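Local coordinates for 5,10-methylenetetrahydromethanopterin reductase (Methanopyrus kandleri, PDB 1EZW), which catalyses the reversible reduction of methylenetetrahydromethanopterin to methyltetrahydromethanopterin with reduced coenzyme F420, a step of methanogenesis from carbon dioxide, at residues P16-I19 with A20-K24; S233-D237 with E238-I242; V307-K310 with I311-L314. All coordinates share one frame; numbering follows the deposited sequence.

Interaction 1 of 3, residues P16-I19 with A20-K24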
loop_
_atom_site.group_PDB
_atom_site.type_symbol
_atom_site.label_atom_id
_atom_site.label_comp_id
_atom_site.label_asym_id
_atom_site.label_seq_id
_atom_site.Cartn_x
_atom_site.Cartn_y
_atom_site.Cartn_z
ATOM N N PRO A 16 1.876 -10.174 9.062
ATOM C CA PRO A 16 1.842 -9.964 7.612
ATOM C C PRO A 16 2.818 -8.932 7.065
ATOM O O PRO A 16 3.369 -9.097 5.965
ATOM C CB PRO A 16 0.384 -9.600 7.340
ATOM C CG PRO A 16 -0.346 -10.516 8.313
ATOM C CD PRO A 16 0.500 -10.312 9.613
ATOM N N THR A 17 3.003 -7.829 7.797
ATOM C CA THR A 17 3.942 -6.798 7.383
ATOM C C THR A 17 5.394 -7.306 7.445
ATOM O O THR A 17 6.242 -6.817 6.700
ATOM C CB THR A 17 3.785 -5.539 8.257
ATOM O OG1 THR A 17 3.783 -5.918 9.645
ATOM C CG2 THR A 17 2.495 -4.863 7.938
ATOM N N LYS A 18 5.708 -8.246 8.336
ATOM C CA LYS A 18 7.080 -8.779 8.384
ATOM C C LYS A 18 7.284 -9.691 7.172
ATOM O O LYS A 18 8.324 -9.628 6.490
ATOM C CB LYS A 18 7.294 -9.563 9.677
ATOM C CG LYS A 18 8.585 -10.413 9.716
ATOM C CD LYS A 18 9.835 -9.585 9.532
ATOM C CE LYS A 18 10.120 -8.699 10.724
ATOM N NZ LYS A 18 10.363 -9.523 11.907
ATOM N N ILE A 19 6.267 -10.500 6.887
ATOM C CA ILE A 19 6.349 -11.406 5.746
ATOM C C ILE A 19 6.513 -10.544 4.480
ATOM O O ILE A 19 7.401 -10.809 3.643
ATOM C CB ILE A 19 5.084 -12.297 5.617
ATOM C CG1 ILE A 19 4.901 -13.226 6.841
ATOM C CG2 ILE A 19 5.201 -13.146 4.310
ATOM C CD1 ILE A 19 6.104 -14.161 7.130
ATOM N N ALA A 20 5.700 -9.490 4.321
ATOM C CA ALA A 20 5.843 -8.600 3.155
ATOM C C ALA A 20 7.231 -7.963 3.091
ATOM O O ALA A 20 7.841 -7.893 2.029
ATOM C CB ALA A 20 4.744 -7.503 3.198
ATOM N N HIS A 21 7.728 -7.449 4.231
ATOM C CA HIS A 21 9.065 -6.866 4.287
ATOM C C HIS A 21 10.145 -7.882 3.830
ATOM O O HIS A 21 11.049 -7.497 3.059
ATOM C CB HIS A 21 9.354 -6.449 5.751
ATOM C CG HIS A 21 10.800 -6.118 6.021
ATOM N ND1 HIS A 21 11.450 -5.038 5.455
ATOM C CD2 HIS A 21 11.730 -6.770 6.756
ATOM C CE1 HIS A 21 12.710 -5.045 5.830
ATOM N NE2 HIS A 21 12.913 -6.082 6.617
ATOM N N LEU A 22 10.047 -9.139 4.288
ATOM C CA LEU A 22 11.077 -10.128 3.913
ATOM C C LEU A 22 11.020 -10.426 2.431
ATOM O O LEU A 22 12.062 -10.614 1.768
ATOM C CB LEU A 22 10.952 -11.413 4.737
ATOM C CG LEU A 22 11.338 -11.194 6.215
ATOM C CD1 LEU A 22 11.036 -12.508 6.956
ATOM C CD2 LEU A 22 12.825 -10.779 6.393
ATOM N N ILE A 23 9.817 -10.388 1.878
ATOM C CA ILE A 23 9.716 -10.610 0.426
ATOM C C ILE A 23 10.360 -9.438 -0.331
ATOM O O ILE A 23 11.039 -9.652 -1.350
ATOM C CB ILE A 23 8.252 -10.811 0.014
ATOM C CG1 ILE A 23 7.760 -12.151 0.592
ATOM C CG2 ILE A 23 8.130 -10.858 -1.532
ATOM C CD1 ILE A 23 6.249 -12.460 0.344
ATOM N N LYS A 24 10.171 -8.202 0.157
ATOM C CA LYS A 24 10.854 -7.070 -0.480
ATOM C C LYS A 24 12.392 -7.245 -0.356
ATOM O O LYS A 24 13.102 -6.997 -1.328
ATOM C CB LYS A 24 10.386 -5.742 0.164
ATOM C CG LYS A 24 11.153 -4.477 -0.286
ATOM C CD LYS A 24 10.988 -4.262 -1.785
ATOM C CE LYS A 24 11.270 -2.789 -2.209
ATOM N NZ LYS A 24 12.662 -2.401 -2.109
#

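Interaction 2 of 3, residues S233-D237 with E238-I242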
loop_
_atom_site.group_PDB
_atom_site.type_symbol
_atom_site.label_atom_id
_atom_site.label_comp_id
_atom_site.label_asym_id
_atom_site.label_seq_id
_atom_site.Cartn_x
_atom_site.Cartn_y
_atom_site.Cartn_z
ATOM N N SER A 233 19.546 -23.055 5.404
ATOM C CA SER A 233 20.080 -22.255 6.514
ATOM C C SER A 233 21.475 -21.758 6.196
ATOM O O SER A 233 22.404 -22.564 6.014
ATOM C CB SER A 233 20.080 -23.050 7.820
ATOM O OG SER A 233 20.313 -22.166 8.936
ATOM N N ILE A 234 21.630 -20.439 6.131
ATOM C CA ILE A 234 22.911 -19.861 5.789
ATOM C C ILE A 234 23.334 -18.792 6.794
ATOM O O ILE A 234 22.518 -17.996 7.268
ATOM C CB ILE A 234 22.870 -19.290 4.348
ATOM C CG1 ILE A 234 24.288 -18.991 3.847
ATOM C CG2 ILE A 234 21.954 -18.005 4.306
ATOM C CD1 ILE A 234 24.352 -18.466 2.422
ATOM N N ASP A 235 24.628 -18.794 7.122
ATOM C CA ASP A 235 25.174 -17.825 8.076
ATOM C C ASP A 235 26.678 -17.779 7.831
ATOM O O ASP A 235 27.244 -18.751 7.326
ATOM C CB ASP A 235 24.873 -18.311 9.500
ATOM C CG ASP A 235 25.183 -17.261 10.570
ATOM O OD1 ASP A 235 26.377 -17.022 10.876
ATOM O OD2 ASP A 235 24.201 -16.673 11.101
ATOM N N LYS A 236 27.327 -16.664 8.143
ATOM C CA LYS A 236 28.775 -16.608 7.946
ATOM C C LYS A 236 29.444 -17.617 8.894
ATOM O O LYS A 236 30.572 -18.033 8.662
ATOM C CB LYS A 236 29.293 -15.185 8.192
ATOM C CG LYS A 236 28.941 -14.642 9.558
ATOM C CD LYS A 236 29.346 -13.164 9.698
ATOM C CE LYS A 236 29.136 -12.669 11.127
ATOM N NZ LYS A 236 27.727 -12.902 11.567
ATOM N N ASP A 237 28.743 -18.003 9.955
ATOM C CA ASP A 237 29.230 -18.984 10.920
ATOM C C ASP A 237 28.518 -20.303 10.578
ATOM O O ASP A 237 27.354 -20.513 10.933
ATOM C CB ASP A 237 28.853 -18.574 12.350
ATOM C CG ASP A 237 29.312 -19.589 13.405
ATOM O OD1 ASP A 237 29.283 -20.797 13.134
ATOM O OD2 ASP A 237 29.658 -19.172 14.533
ATOM N N GLU A 238 29.224 -21.191 9.890
ATOM C CA GLU A 238 28.634 -22.462 9.492
ATOM C C GLU A 238 27.959 -23.233 10.614
ATOM O O GLU A 238 26.894 -23.820 10.432
ATOM C CB GLU A 238 29.692 -23.343 8.792
ATOM C CG GLU A 238 29.129 -24.671 8.347
ATOM C CD GLU A 238 29.827 -25.201 7.124
ATOM O OE1 GLU A 238 30.512 -26.249 7.232
ATOM O OE2 GLU A 238 29.705 -24.566 6.057
ATOM N N ASP A 239 28.573 -23.253 11.793
ATOM C CA ASP A 239 27.970 -23.980 12.895
ATOM C C ASP A 239 26.623 -23.437 13.296
ATOM O O ASP A 239 25.706 -24.197 13.589
ATOM C CB ASP A 239 28.912 -23.964 14.092
ATOM C CG ASP A 239 30.096 -24.844 13.879
ATOM O OD1 ASP A 239 29.865 -26.047 13.656
ATOM O OD2 ASP A 239 31.240 -24.341 13.931
ATOM N N LYS A 240 26.512 -22.120 13.310
ATOM C CA LYS A 240 25.257 -21.464 13.664
ATOM C C LYS A 240 24.185 -21.784 12.606
ATOM O O LYS A 240 23.031 -22.056 12.940
ATOM C CB LYS A 240 25.479 -19.953 13.779
ATOM C CG LYS A 240 26.072 -19.512 15.124
ATOM C CD LYS A 240 26.171 -17.982 15.246
ATOM C CE LYS A 240 24.849 -17.272 14.884
ATOM N NZ LYS A 240 23.601 -17.773 15.572
ATOM N N ALA A 241 24.581 -21.775 11.336
ATOM C CA ALA A 241 23.629 -22.098 10.261
ATOM C C ALA A 241 23.106 -23.524 10.458
ATOM O O ALA A 241 21.900 -23.773 10.441
ATOM C CB ALA A 241 24.314 -21.975 8.893
ATOM N N ILE A 242 24.019 -24.472 10.685
ATOM C CA ILE A 242 23.616 -25.861 10.854
ATOM C C ILE A 242 22.689 -26.066 12.045
ATOM O O ILE A 242 21.712 -26.806 11.981
ATOM C CB ILE A 242 24.864 -26.779 11.006
ATOM C CG1 ILE A 242 25.654 -26.784 9.692
ATOM C CG2 ILE A 242 24.435 -28.184 11.473
ATOM C CD1 ILE A 242 27.094 -27.295 9.810
HETATM O O HOH W 1 31.817 -20.758 8.747
#

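Interaction 3 of 3, residues V307-K310 with I311-L314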
loop_
_atom_site.group_PDB
_atom_site.type_symbol
_atom_site.label_atom_id
_atom_site.label_comp_id
_atom_site.label_asym_id
_atom_site.label_seq_id
_atom_site.Cartn_x
_atom_site.Cartn_y
_atom_site.Cartn_z
ATOM N N VAL A 307 27.145 -23.676 1.006
ATOM C CA VAL A 307 25.860 -23.566 0.316
ATOM C C VAL A 307 26.017 -23.538 -1.187
ATOM O O VAL A 307 25.247 -24.189 -1.900
ATOM C CB VAL A 307 25.084 -22.295 0.802
ATOM C CG1 VAL A 307 23.888 -21.993 -0.117
ATOM C CG2 VAL A 307 24.613 -22.550 2.192
ATOM N N VAL A 308 26.988 -22.774 -1.673
ATOM C CA VAL A 308 27.214 -22.700 -3.092
ATOM C C VAL A 308 27.558 -24.099 -3.619
ATOM O O VAL A 308 27.043 -24.515 -4.652
ATOM C CB VAL A 308 28.341 -21.683 -3.423
ATOM C CG1 VAL A 308 28.836 -21.863 -4.861
ATOM C CG2 VAL A 308 27.770 -20.249 -3.268
ATOM N N ASP A 309 28.428 -24.817 -2.904
ATOM C CA ASP A 309 28.802 -26.178 -3.329
ATOM C C ASP A 309 27.593 -27.107 -3.413
ATOM O O ASP A 309 27.471 -27.903 -4.362
ATOM C CB ASP A 309 29.815 -26.773 -2.360
ATOM C CG ASP A 309 31.201 -26.167 -2.506
ATOM O OD1 ASP A 309 32.010 -26.361 -1.574
ATOM O OD2 ASP A 309 31.491 -25.526 -3.547
ATOM N N LYS A 310 26.709 -27.024 -2.419
ATOM C CA LYS A 310 25.507 -27.842 -2.403
ATOM C C LYS A 310 24.556 -27.474 -3.537
ATOM O O LYS A 310 23.995 -28.349 -4.192
ATOM C CB LYS A 310 24.818 -27.748 -1.042
ATOM C CG LYS A 310 25.631 -28.442 0.058
ATOM C CD LYS A 310 25.018 -28.217 1.438
ATOM C CE LYS A 310 25.807 -28.915 2.552
ATOM N NZ LYS A 310 25.594 -30.391 2.484
ATOM N N ILE A 311 24.384 -26.187 -3.805
ATOM C CA ILE A 311 23.513 -25.817 -4.921
ATOM C C ILE A 311 24.104 -26.315 -6.247
ATOM O O ILE A 311 23.375 -26.782 -7.117
ATOM C CB ILE A 311 23.291 -24.300 -4.948
ATOM C CG1 ILE A 311 22.488 -23.910 -3.704
ATOM C CG2 ILE A 311 22.573 -23.896 -6.238
ATOM C CD1 ILE A 311 22.402 -22.394 -3.485
ATOM N N GLU A 312 25.420 -26.221 -6.425
ATOM C CA GLU A 312 25.985 -26.730 -7.669
ATOM C C GLU A 312 25.568 -28.197 -7.901
ATOM O O GLU A 312 25.206 -28.563 -9.023
ATOM C CB GLU A 312 27.527 -26.621 -7.651
ATOM C CG GLU A 312 28.026 -25.196 -7.528
ATOM C CD GLU A 312 29.537 -25.101 -7.437
ATOM O OE1 GLU A 312 30.152 -26.060 -6.911
ATOM O OE2 GLU A 312 30.094 -24.060 -7.868
ATOM N N GLU A 313 25.593 -29.020 -6.855
ATOM C CA GLU A 313 25.222 -30.426 -7.004
ATOM C C GLU A 313 23.723 -30.593 -7.291
ATOM O O GLU A 313 23.324 -31.486 -8.021
ATOM C CB GLU A 313 25.605 -31.228 -5.764
ATOM C CG GLU A 313 27.109 -31.262 -5.520
ATOM C CD GLU A 313 27.866 -31.775 -6.731
ATOM O OE1 GLU A 313 27.573 -32.908 -7.165
ATOM O OE2 GLU A 313 28.730 -31.034 -7.247
ATOM N N LEU A 314 22.886 -29.740 -6.696
ATOM C CA LEU A 314 21.456 -29.814 -6.992
ATOM C C LEU A 314 21.204 -29.467 -8.446
ATOM O O LEU A 314 20.426 -30.152 -9.123
ATOM C CB LEU A 314 20.674 -28.846 -6.088
ATOM C CG LEU A 314 20.542 -29.364 -4.667
ATOM C CD1 LEU A 314 19.961 -28.222 -3.808
ATOM C CD2 LEU A 314 19.655 -30.578 -4.603
HETATM O O HOH W 2 29.773 -28.915 -5.826
#

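Interaction 1 of 3, residues P16-I19 with A20-K24
Lys18 and Leu22, one helical turn apart, meet through their aliphatic parts: CD of Lys18 lies 4.0 Å from CG of Leu22, the two side chains crossing at a slant. With CG of the lysine anti to its N (chi1 168°), the bend at chi2 (59°) sets CD beside the leucine branch point, and the later bends carry CE and NZ away. On the adjoining face, CG2 of Ile19 approaches CD1 of Ile23, one turn on, at 4.2 Å. Beneath runs the i to i+4 ladder of an alpha helix, Leu22 N donating to Lys18 O at 2.8 Å. Proline suits the first turn, where its missing N-H costs no helical bond. Helix 16-28 is the crossover of the beta-alpha-beta unit between strands 5-10 and 33-36 of the TIM barrel; Ile19, Leu22 and Ile23 rest on Leu10 of strand 5-10, and Ala20, small enough for a close approach, packs on Leu51 of helix 45-54. His21 lies at a subunit interface of the tetramer: with CG anti to N (chi1 167°) its ring turns outward, ND1 bonds Thr17 OG1 of a second subunit, Thr17 bonds that subunit's His21 in return, and NE2 bonds Glu333 of its own chain.

Interaction 2 of 3, residues S233-D237 with E238-I242
Asp237 caps the start of helix 238-254 by turning its carboxylate back on the first turn. From CB, which lies 3.9 Å from CB of Lys240, the chain goes out with CG anti to the backbone N (chi1 179°), and CG comes to 3.7 Å from CG of Lys240. Of the two oxygens, OD1 accepts the hydrogen bond from Lys240 N at 3.1 Å; the N-H arrives from above the carboxylate plane, 63° out of it. OD2 of Asp237 lies 3.7 Å from CG of Lys240, against the lysine methylenes, the two side chains crossing at about a right angle. Aspartate fits here because its short acid reaches an N-H of the first turn. With an alanine in its place, Lys240 N would probably lose its capping acceptor and the start of the helix would be less firmly held. Ala241, whose small methyl sits 3.8 Å from CB of Asp235, lets the strand end lie close to the helix; there Ser233 OG donates to Ala241 O at 2.7 Å. Glu238 instead reaches across to Thr306 and Asp303 N, and a water links Lys236 O to Glu238 N. Just upstream of the cap, Asp235 OD1 uses its anti lone pair to accept from Asp237 N at 2.7 Å. That bond makes an Asx turn, and it leads into the aspartate N-cap formed by Asp237 OD1 with Lys240 N, at a tight strand-to-helix connection.

Interaction 3 of 3, residues V307-K310 with I311-L314
This is a local contact between residues three and four apart within the amphipathic helix 304-316, which has one apolar side turned to the protein and an acidic side turned outward. On the apolar side Val307 and Ile311 lie side by side and point the same way, with CG1 of Val307 at 3.7 Å from CD1 of Ile311. The isoleucine has CG1 anti to its carbonyl carbon (chi1 -67°), and this lays the ethyl arm back along the preceding turn, where CG1 of Ile311 also comes to 3.3 Å from Val307 O. Branched side chains suit this buried place by filling it with little freedom to turn. On the acidic side OD2 of Asp309 is 3.7 Å from OE1 of Glu312, their carboxylate planes 39° apart; the two like charges probably repel one another, an effect that solvent at this outward side is likely to weaken. Beyond them, a water lies 2.9 Å from Asp309 O and 2.8 Å from Glu313 OE2, while Glu313 also makes a salt bridge with Lys316. The backbone bond from Glu313 N to Asp309 O is weak, at 3.3 Å. Around the helix, Val307 rests on Phe232 and Ile234 of strand 232-234, Leu314 on Ile300 of strand 300-302 and Phe203 of helix 200-216, and Ile311 on Val343 and Phe347 near the C terminus.

From the N terminus, the chain meets interaction 1 first, on the helix that follows the first barrel strand, then interactions 2 and 3. All three are local: none closes a long loop, and they follow one another in series without nesting or crossing. Interaction 1 stands apart, its centre about 23 Å from that of interaction 2 and 27 Å from that of interaction 3, and it faces other subunits, whereas no other chain of the assembly touches the later two. Those two meet directly, Ile234 CG1 lying 3.9 Å from Val307 CG2, which joins strand 232-234 to helix 304-316; Ile300 of strand 300-302 touches that helix separately. Helix 332-342 bridges the distance, touching both Leu22 and Ile234.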